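RagB/SusD domain protein (Flavobacterium johnsoniae, PDB 5J5U) binds chitin and, as a SusD homologue, probably captures chitin chains at the outer membrane for a polysaccharide utilization system. Local coordinates at residues 334-337 / 338-341; 354-357 / 358-361; 399-402 / 403-407. All coordinates share one frame; numbering follows the deposited sequence.

Contact 1: 334-337 / 338-341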
loop_
_atom_site.group_PDB
_atom_site.type_symbol
_atom_site.label_atom_id
_atom_site.label_comp_id
_atom_site.label_asym_id
_atom_site.label_seq_id
_atom_site.Cartn_x
_atom_site.Cartn_y
_atom_site.Cartn_z
ATOM N N HIS A 334 2.435 7.061 -2.863
ATOM C CA HIS A 334 1.183 6.714 -2.175
ATOM C C HIS A 334 0.101 6.089 -3.067
ATOM O O HIS A 334 -0.489 5.062 -2.720
ATOM C CB HIS A 334 0.591 7.954 -1.503
ATOM C CG HIS A 334 1.362 8.418 -0.312
ATOM N ND1 HIS A 334 1.394 7.714 0.873
ATOM C CD2 HIS A 334 2.128 9.517 -0.118
ATOM C CE1 HIS A 334 2.145 8.359 1.745
ATOM N NE2 HIS A 334 2.606 9.456 1.168
ATOM N N VAL A 335 -0.200 6.752 -4.181
ATOM C CA VAL A 335 -1.207 6.296 -5.133
ATOM C C VAL A 335 -0.663 6.484 -6.542
ATOM O O VAL A 335 -0.008 7.488 -6.825
ATOM C CB VAL A 335 -2.547 7.050 -4.985
ATOM C CG1 VAL A 335 -3.644 6.289 -5.693
ATOM C CG2 VAL A 335 -2.903 7.307 -3.486
ATOM N N SER A 336 -0.946 5.544 -7.436
ATOM C CA SER A 336 -0.231 5.533 -8.699
ATOM C C SER A 336 -1.136 5.415 -9.915
ATOM O O SER A 336 -2.291 4.988 -9.810
ATOM C CB SER A 336 0.778 4.387 -8.710
ATOM O OG SER A 336 0.122 3.141 -8.832
ATOM N N TYR A 337 -0.593 5.807 -11.066
ATOM C CA TYR A 337 -1.293 5.675 -12.340
ATOM C C TYR A 337 -1.360 4.201 -12.740
ATOM O O TYR A 337 -2.384 3.701 -13.241
ATOM C CB TYR A 337 -0.588 6.494 -13.428
ATOM C CG TYR A 337 -1.184 6.301 -14.810
ATOM C CD1 TYR A 337 -2.488 6.687 -15.077
ATOM C CD2 TYR A 337 -0.444 5.743 -15.840
ATOM C CE1 TYR A 337 -3.044 6.519 -16.322
ATOM C CE2 TYR A 337 -0.996 5.572 -17.105
ATOM C CZ TYR A 337 -2.300 5.964 -17.332
ATOM O OH TYR A 337 -2.876 5.802 -18.569
ATOM N N SER A 338 -0.264 3.500 -12.475
ATOM C CA SER A 338 -0.208 2.064 -12.700
ATOM C C SER A 338 -1.357 1.382 -11.963
ATOM O O SER A 338 -2.103 0.591 -12.547
ATOM C CB SER A 338 1.141 1.498 -12.247
ATOM O OG SER A 338 1.134 0.078 -12.288
ATOM N N GLU A 339 -1.505 1.706 -10.681
ATOM C CA GLU A 339 -2.605 1.161 -9.880
ATOM C C GLU A 339 -3.978 1.436 -10.508
ATOM O O GLU A 339 -4.773 0.521 -10.653
ATOM C CB GLU A 339 -2.559 1.724 -8.450
ATOM C CG GLU A 339 -3.895 1.686 -7.739
ATOM C CD GLU A 339 -3.824 2.234 -6.330
ATOM O OE1 GLU A 339 -2.870 2.996 -6.050
ATOM O OE2 GLU A 339 -4.731 1.915 -5.517
ATOM N N SER A 340 -4.249 2.687 -10.874
ATOM C CA SER A 340 -5.562 3.055 -11.414
ATOM C C SER A 340 -5.855 2.268 -12.677
ATOM O O SER A 340 -6.980 1.814 -12.884
ATOM C CB SER A 340 -5.655 4.563 -11.698
ATOM O OG SER A 340 -4.789 4.967 -12.749
ATOM N N GLN A 341 -4.835 2.078 -13.512
ATOM C CA GLN A 341 -5.043 1.346 -14.760
ATOM C C GLN A 341 -5.258 -0.143 -14.506
ATOM O O GLN A 341 -6.049 -0.789 -15.194
ATOM C CB GLN A 341 -3.859 1.552 -15.715
ATOM C CG GLN A 341 -3.690 2.988 -16.193
ATOM C CD GLN A 341 -5.004 3.578 -16.676
ATOM O OE1 GLN A 341 -5.454 3.279 -17.777
ATOM N NE2 GLN A 341 -5.624 4.419 -15.851
HETATM O O HOH W 1 -0.139 2.524 -6.236
#
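The phenol ring of Tyr337 and the side-chain amide of Gln341 lie almost flat against each other, their planes 15° apart. Over one ring face sits Gln341 CG, 3.7 Å from the ring centroid and displaced toward the CZ side, a CH-pi contact. The amide continues across the same ring, with Gln341 NE2 3.4 Å from Tyr337 CE1. Ser340 OG approaches the ring obliquely beside CD1, and Phe217, Asn220 and Ala367 also touch the tyrosine. The bend at chi2 of Gln341 (-48°) folds its amide back over the ring instead of letting it extend past. Its rotation is further fixed by NE2, which donates to Ser340 OG at 3.3 Å within the amide plane.

That hydroxyl in turn donates to Tyr337 O at 2.8 Å, coming in from the side of the carbonyl (C=O...OG 117°), whereas Gln341 N meets the same oxygen more nearly end-on. Two donors therefore grip Tyr337 O in the first turn of the helix.

At the very start of the helix, Ser336 and Glu339 form a capping box. Ser336 OG, at the N-cap, accepts from Glu339 N at 2.9 Å; the return bond, Ser336 N to Glu339 OE1, is weak at 3.5 Å. A water bridges the two side chains, donating to Glu339 OE1 and hydrogen-bonding to Ser336 OG. Glu339 OE2 has a salt bridge to Arg191, which probably favours the ionised carboxylate.

This buried junction takes the chain from strand 332-335, paired antiparallel with strand 224-226, into helix 337-349; Val335 packs on helix 178-195, and Tyr337 and Ser338 on helix 357-371.

Contact 2: 354-357 / 358-361; sequences AGSA and ADFY
Main-chain bonding between Ser356 and the residues after it starts helix 357-371. Phe360 N points almost straight at Ser356 O, 3.3 Å away with an N-H...O angle of 178°, the i to i+4 pattern of an alpha helix. Asp359 N also reaches Ser356 O, but its strongly bent angle makes that bond weak. The following bond is shorter, Tyr361 N donating to Ala357 O at 2.9 Å.

Among side chains, the polar contact is between Ser356 and Asp359. Ser356 OG lies anti to its own main-chain nitrogen (chi1 168°), which swings the hydroxyl over the start of the helix, where it donates weakly to Asp359 OD2 at 3.1 Å. The same carboxylate oxygen is equally near Ser356 CB, so it rests against the whole serine side chain.

Ser356 occupies the N-cap position of helix 357-371. Helices 337-349 and 357-371 follow each other in the chain with a short loop between them, in keeping with the helix-rich SusD-like family and its kinship to the TPR clan.

Phe360 makes van der Waals contacts, mostly with main-chain atoms, its ring turned back along the incoming loop. Its CD2 lies 3.4 Å from Ser356 O, and the carbonyl oxygen of Ala354 stands at the ring edge, near its plane, 4.1 Å from CE2. Gly355 passes close to this ring with phi 145°, a conformation in which a CB would jam against Ala354 O; a side chain there would also crowd Phe360 CE2. Beyond the loop, Phe360 packs on Gln341, Leu344 and Ala345 of helix 337-349, while Tyr361 reaches Gln402, Ile403 and Gln406 of helix 399-410.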
loop_
_atom_site.group_PDB
_atom_site.type_symbol
_atom_site.label_atom_id
_atom_site.label_comp_id
_atom_site.label_asym_id
_atom_site.label_seq_id
_atom_site.Cartn_x
_atom_site.Cartn_y
_atom_site.Cartn_z
ATOM N N ALA A 354 -16.560 0.739 -19.054
ATOM C CA ALA A 354 -16.483 0.544 -20.504
ATOM C C ALA A 354 -15.053 0.453 -21.022
ATOM O O ALA A 354 -14.236 1.347 -20.801
ATOM C CB ALA A 354 -17.224 1.670 -21.225
ATOM N N GLY A 355 -14.745 -0.632 -21.721
ATOM C CA GLY A 355 -13.458 -0.725 -22.380
ATOM C C GLY A 355 -12.864 -2.112 -22.419
ATOM O O GLY A 355 -13.493 -3.080 -22.002
ATOM N N SER A 356 -11.641 -2.192 -22.932
ATOM C CA SER A 356 -10.893 -3.440 -22.998
ATOM C C SER A 356 -10.018 -3.656 -21.761
ATOM O O SER A 356 -9.158 -2.824 -21.436
ATOM C CB SER A 356 -10.018 -3.472 -24.241
ATOM O OG SER A 356 -9.096 -4.548 -24.170
ATOM N N ALA A 357 -10.232 -4.779 -21.086
ATOM C CA ALA A 357 -9.428 -5.125 -19.917
ATOM C C ALA A 357 -7.942 -5.211 -20.287
ATOM O O ALA A 357 -7.086 -4.702 -19.564
ATOM C CB ALA A 357 -9.919 -6.440 -19.308
ATOM N N ALA A 358 -7.661 -5.812 -21.441
ATOM C CA ALA A 358 -6.297 -6.028 -21.933
ATOM C C ALA A 358 -5.529 -4.722 -22.127
ATOM O O ALA A 358 -4.329 -4.643 -21.816
ATOM C CB ALA A 358 -6.326 -6.819 -23.240
ATOM N N ASP A 359 -6.218 -3.691 -22.612
ATOM C CA ASP A 359 -5.562 -2.422 -22.896
ATOM C C ASP A 359 -5.246 -1.653 -21.606
ATOM O O ASP A 359 -4.142 -1.110 -21.433
ATOM C CB ASP A 359 -6.461 -1.577 -23.804
ATOM C CG ASP A 359 -6.484 -2.079 -25.245
ATOM O OD1 ASP A 359 -5.402 -2.211 -25.866
ATOM O OD2 ASP A 359 -7.590 -2.375 -25.748
ATOM N N PHE A 360 -6.205 -1.652 -20.685
ATOM C CA PHE A 360 -5.995 -1.117 -19.342
ATOM C C PHE A 360 -4.816 -1.816 -18.650
ATOM O O PHE A 360 -3.959 -1.178 -18.055
ATOM C CB PHE A 360 -7.256 -1.297 -18.493
ATOM C CG PHE A 360 -8.315 -0.246 -18.711
ATOM C CD1 PHE A 360 -7.997 1.106 -18.657
ATOM C CD2 PHE A 360 -9.639 -0.616 -18.932
ATOM C CE1 PHE A 360 -8.971 2.072 -18.831
ATOM C CE2 PHE A 360 -10.619 0.340 -19.107
ATOM C CZ PHE A 360 -10.283 1.690 -19.062
ATOM N N TYR A 361 -4.788 -3.138 -18.761
ATOM C CA TYR A 361 -3.728 -3.955 -18.192
ATOM C C TYR A 361 -2.360 -3.548 -18.736
ATOM O O TYR A 361 -1.405 -3.342 -17.963
ATOM C CB TYR A 361 -4.007 -5.422 -18.486
ATOM C CG TYR A 361 -2.988 -6.389 -17.937
ATOM C CD1 TYR A 361 -2.966 -6.713 -16.586
ATOM C CD2 TYR A 361 -2.079 -7.022 -18.781
ATOM C CE1 TYR A 361 -2.044 -7.618 -16.087
ATOM C CE2 TYR A 361 -1.159 -7.922 -18.299
ATOM C CZ TYR A 361 -1.139 -8.219 -16.954
ATOM O OH TYR A 361 -0.213 -9.128 -16.487
#

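Contact 3: 399-402 / 403-407; sequences EKEQ and IGTQL
The opening turns of helix 399-410 bring Thr405 back onto the carbonyl of Glu401, four residues earlier. Two donors of one residue share that oxygen: Thr405 N at 3.0 Å from Glu401 O, and Thr405 OG1 at a short 2.5 Å from it. They arrive from opposite faces of the carbonyl plane, the hydroxyl tilted 33° out of it. With OG1 beside its own main-chain nitrogen (chi1 -50°), the hydroxyl points back down the helix at the preceding turn. A valine in place of Thr405 would probably take away the hydroxyl donor, leaving Glu401 O with the main-chain amide alone of the two and setting an apolar methyl against it.

The regular alpha-helical ladder runs on both sides of this pair: Ile403 N donates to Glu399 O at 2.8 Å, Gly404 N to Lys400 O at 2.9 Å, and Gln406 N to Gln402 O at 3.0 Å. Ile403 CG1 lies against its own bonding partner, 3.1 Å from Glu399 O, and Gln406 CG similarly lies 3.2 Å from Gln402 O. The amide of Gln402 is spent outside the helix, on Pro393 O and Ala395 N of the preceding loop, and Gln406 OE1 accepts from Arg275. Ile403 packs against Ala345 of helix 337-349, and Thr405 against Tyr267 of helix 262-270.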
loop_
_atom_site.group_PDB
_atom_site.type_symbol
_atom_site.label_atom_id
_atom_site.label_comp_id
_atom_site.label_asym_id
_atom_site.label_seq_id
_atom_site.Cartn_x
_atom_site.Cartn_y
_atom_site.Cartn_z
ATOM N N GLU A 399 -7.185 -13.623 -15.825
ATOM C CA GLU A 399 -7.184 -12.160 -15.700
ATOM C C GLU A 399 -6.943 -11.721 -14.262
ATOM O O GLU A 399 -6.074 -10.908 -13.997
ATOM C CB GLU A 399 -8.499 -11.559 -16.211
ATOM C CG GLU A 399 -8.730 -11.711 -17.702
ATOM C CD GLU A 399 -9.439 -13.006 -18.066
ATOM O OE1 GLU A 399 -9.156 -14.041 -17.437
ATOM O OE2 GLU A 399 -10.293 -12.982 -18.977
ATOM N N LYS A 400 -7.730 -12.255 -13.344
ATOM C CA LYS A 400 -7.629 -11.897 -11.935
ATOM C C LYS A 400 -6.256 -12.242 -11.343
ATOM O O LYS A 400 -5.700 -11.467 -10.553
ATOM C CB LYS A 400 -8.760 -12.578 -11.151
ATOM C CG LYS A 400 -10.136 -11.968 -11.471
ATOM C CD LYS A 400 -11.240 -12.586 -10.636
ATOM C CE LYS A 400 -12.548 -11.823 -10.773
ATOM N NZ LYS A 400 -13.619 -12.481 -9.982
ATOM N N GLU A 401 -5.704 -13.388 -11.733
ATOM C CA GLU A 401 -4.382 -13.786 -11.268
ATOM C C GLU A 401 -3.313 -12.815 -11.740
ATOM O O GLU A 401 -2.469 -12.351 -10.950
ATOM C CB GLU A 401 -4.048 -15.195 -11.756
ATOM C CG GLU A 401 -2.658 -15.652 -11.370
ATOM C CD GLU A 401 -2.372 -17.073 -11.799
ATOM O OE1 GLU A 401 -3.264 -17.702 -12.396
ATOM O OE2 GLU A 401 -1.246 -17.554 -11.557
ATOM N N GLN A 402 -3.398 -12.474 -13.023
ATOM C CA GLN A 402 -2.438 -11.583 -13.672
ATOM C C GLN A 402 -2.518 -10.163 -13.119
ATOM O O GLN A 402 -1.484 -9.520 -12.884
ATOM C CB GLN A 402 -2.668 -11.574 -15.189
ATOM C CG GLN A 402 -2.203 -12.839 -15.870
ATOM C CD GLN A 402 -2.568 -12.899 -17.350
ATOM O OE1 GLN A 402 -3.605 -13.446 -17.729
ATOM N NE2 GLN A 402 -1.699 -12.353 -18.193
ATOM N N ILE A 403 -3.749 -9.698 -12.895
ATOM C CA ILE A 403 -4.016 -8.347 -12.393
ATOM C C ILE A 403 -3.569 -8.196 -10.933
ATOM O O ILE A 403 -2.940 -7.195 -10.560
ATOM C CB ILE A 403 -5.530 -7.985 -12.519
ATOM C CG1 ILE A 403 -5.920 -7.838 -13.987
ATOM C CG2 ILE A 403 -5.854 -6.676 -11.785
ATOM C CD1 ILE A 403 -7.374 -7.592 -14.197
ATOM N N GLY A 404 -3.900 -9.198 -10.123
ATOM C CA GLY A 404 -3.467 -9.239 -8.738
ATOM C C GLY A 404 -1.956 -9.240 -8.610
ATOM O O GLY A 404 -1.400 -8.487 -7.801
ATOM N N THR A 405 -1.297 -10.067 -9.426
ATOM C CA THR A 405 0.161 -10.166 -9.408
ATOM C C THR A 405 0.816 -8.842 -9.814
ATOM O O THR A 405 1.783 -8.359 -9.166
ATOM C CB THR A 405 0.636 -11.301 -10.336
ATOM O OG1 THR A 405 -0.106 -12.492 -10.047
ATOM C CG2 THR A 405 2.127 -11.574 -10.154
ATOM N N GLN A 406 0.278 -8.231 -10.867
ATOM C CA GLN A 406 0.805 -6.944 -11.300
ATOM C C GLN A 406 0.612 -5.862 -10.220
ATOM O O GLN A 406 1.519 -5.078 -9.955
ATOM C CB GLN A 406 0.163 -6.505 -12.625
ATOM C CG GLN A 406 0.650 -7.290 -13.820
ATOM C CD GLN A 406 2.157 -7.220 -13.999
ATOM O OE1 GLN A 406 2.801 -6.228 -13.640
ATOM N NE2 GLN A 406 2.731 -8.286 -14.535
ATOM N N LEU A 407 -0.568 -5.805 -9.608
ATOM C CA LEU A 407 -0.797 -4.838 -8.528
ATOM C C LEU A 407 0.159 -5.077 -7.352
ATOM O O LEU A 407 0.687 -4.152 -6.753
ATOM C CB LEU A 407 -2.253 -4.909 -8.039
ATOM C CG LEU A 407 -3.301 -4.168 -8.872
ATOM C CD1 LEU A 407 -4.686 -4.731 -8.600
ATOM C CD2 LEU A 407 -3.262 -2.679 -8.593
#

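Contacts 1 and 2 both mark helix starts, with a serine at the N-cap, yet the buried 334-337/338-341 has a capping box, a bridging water and a glutamate whose charge is met by Arg191 from outside the contact, while the surface contact 354-357/358-361 has a weak serine-aspartate bond. Contact 3, partly buried, lies wholly within one helix and relies on main-chain bonding plus a threonine hydroxyl. Their helices pack together: Gln341 OE1 of contact 1 comes 3.5 Å from Phe360 CD1 of contact 2, and Tyr361 OH of contact 2 is 3.4 Å from Gln406 CG of contact 3. Between contacts 1 and 3 the touch is looser, Glu339 O to Leu407 CD2 at 4.1 Å.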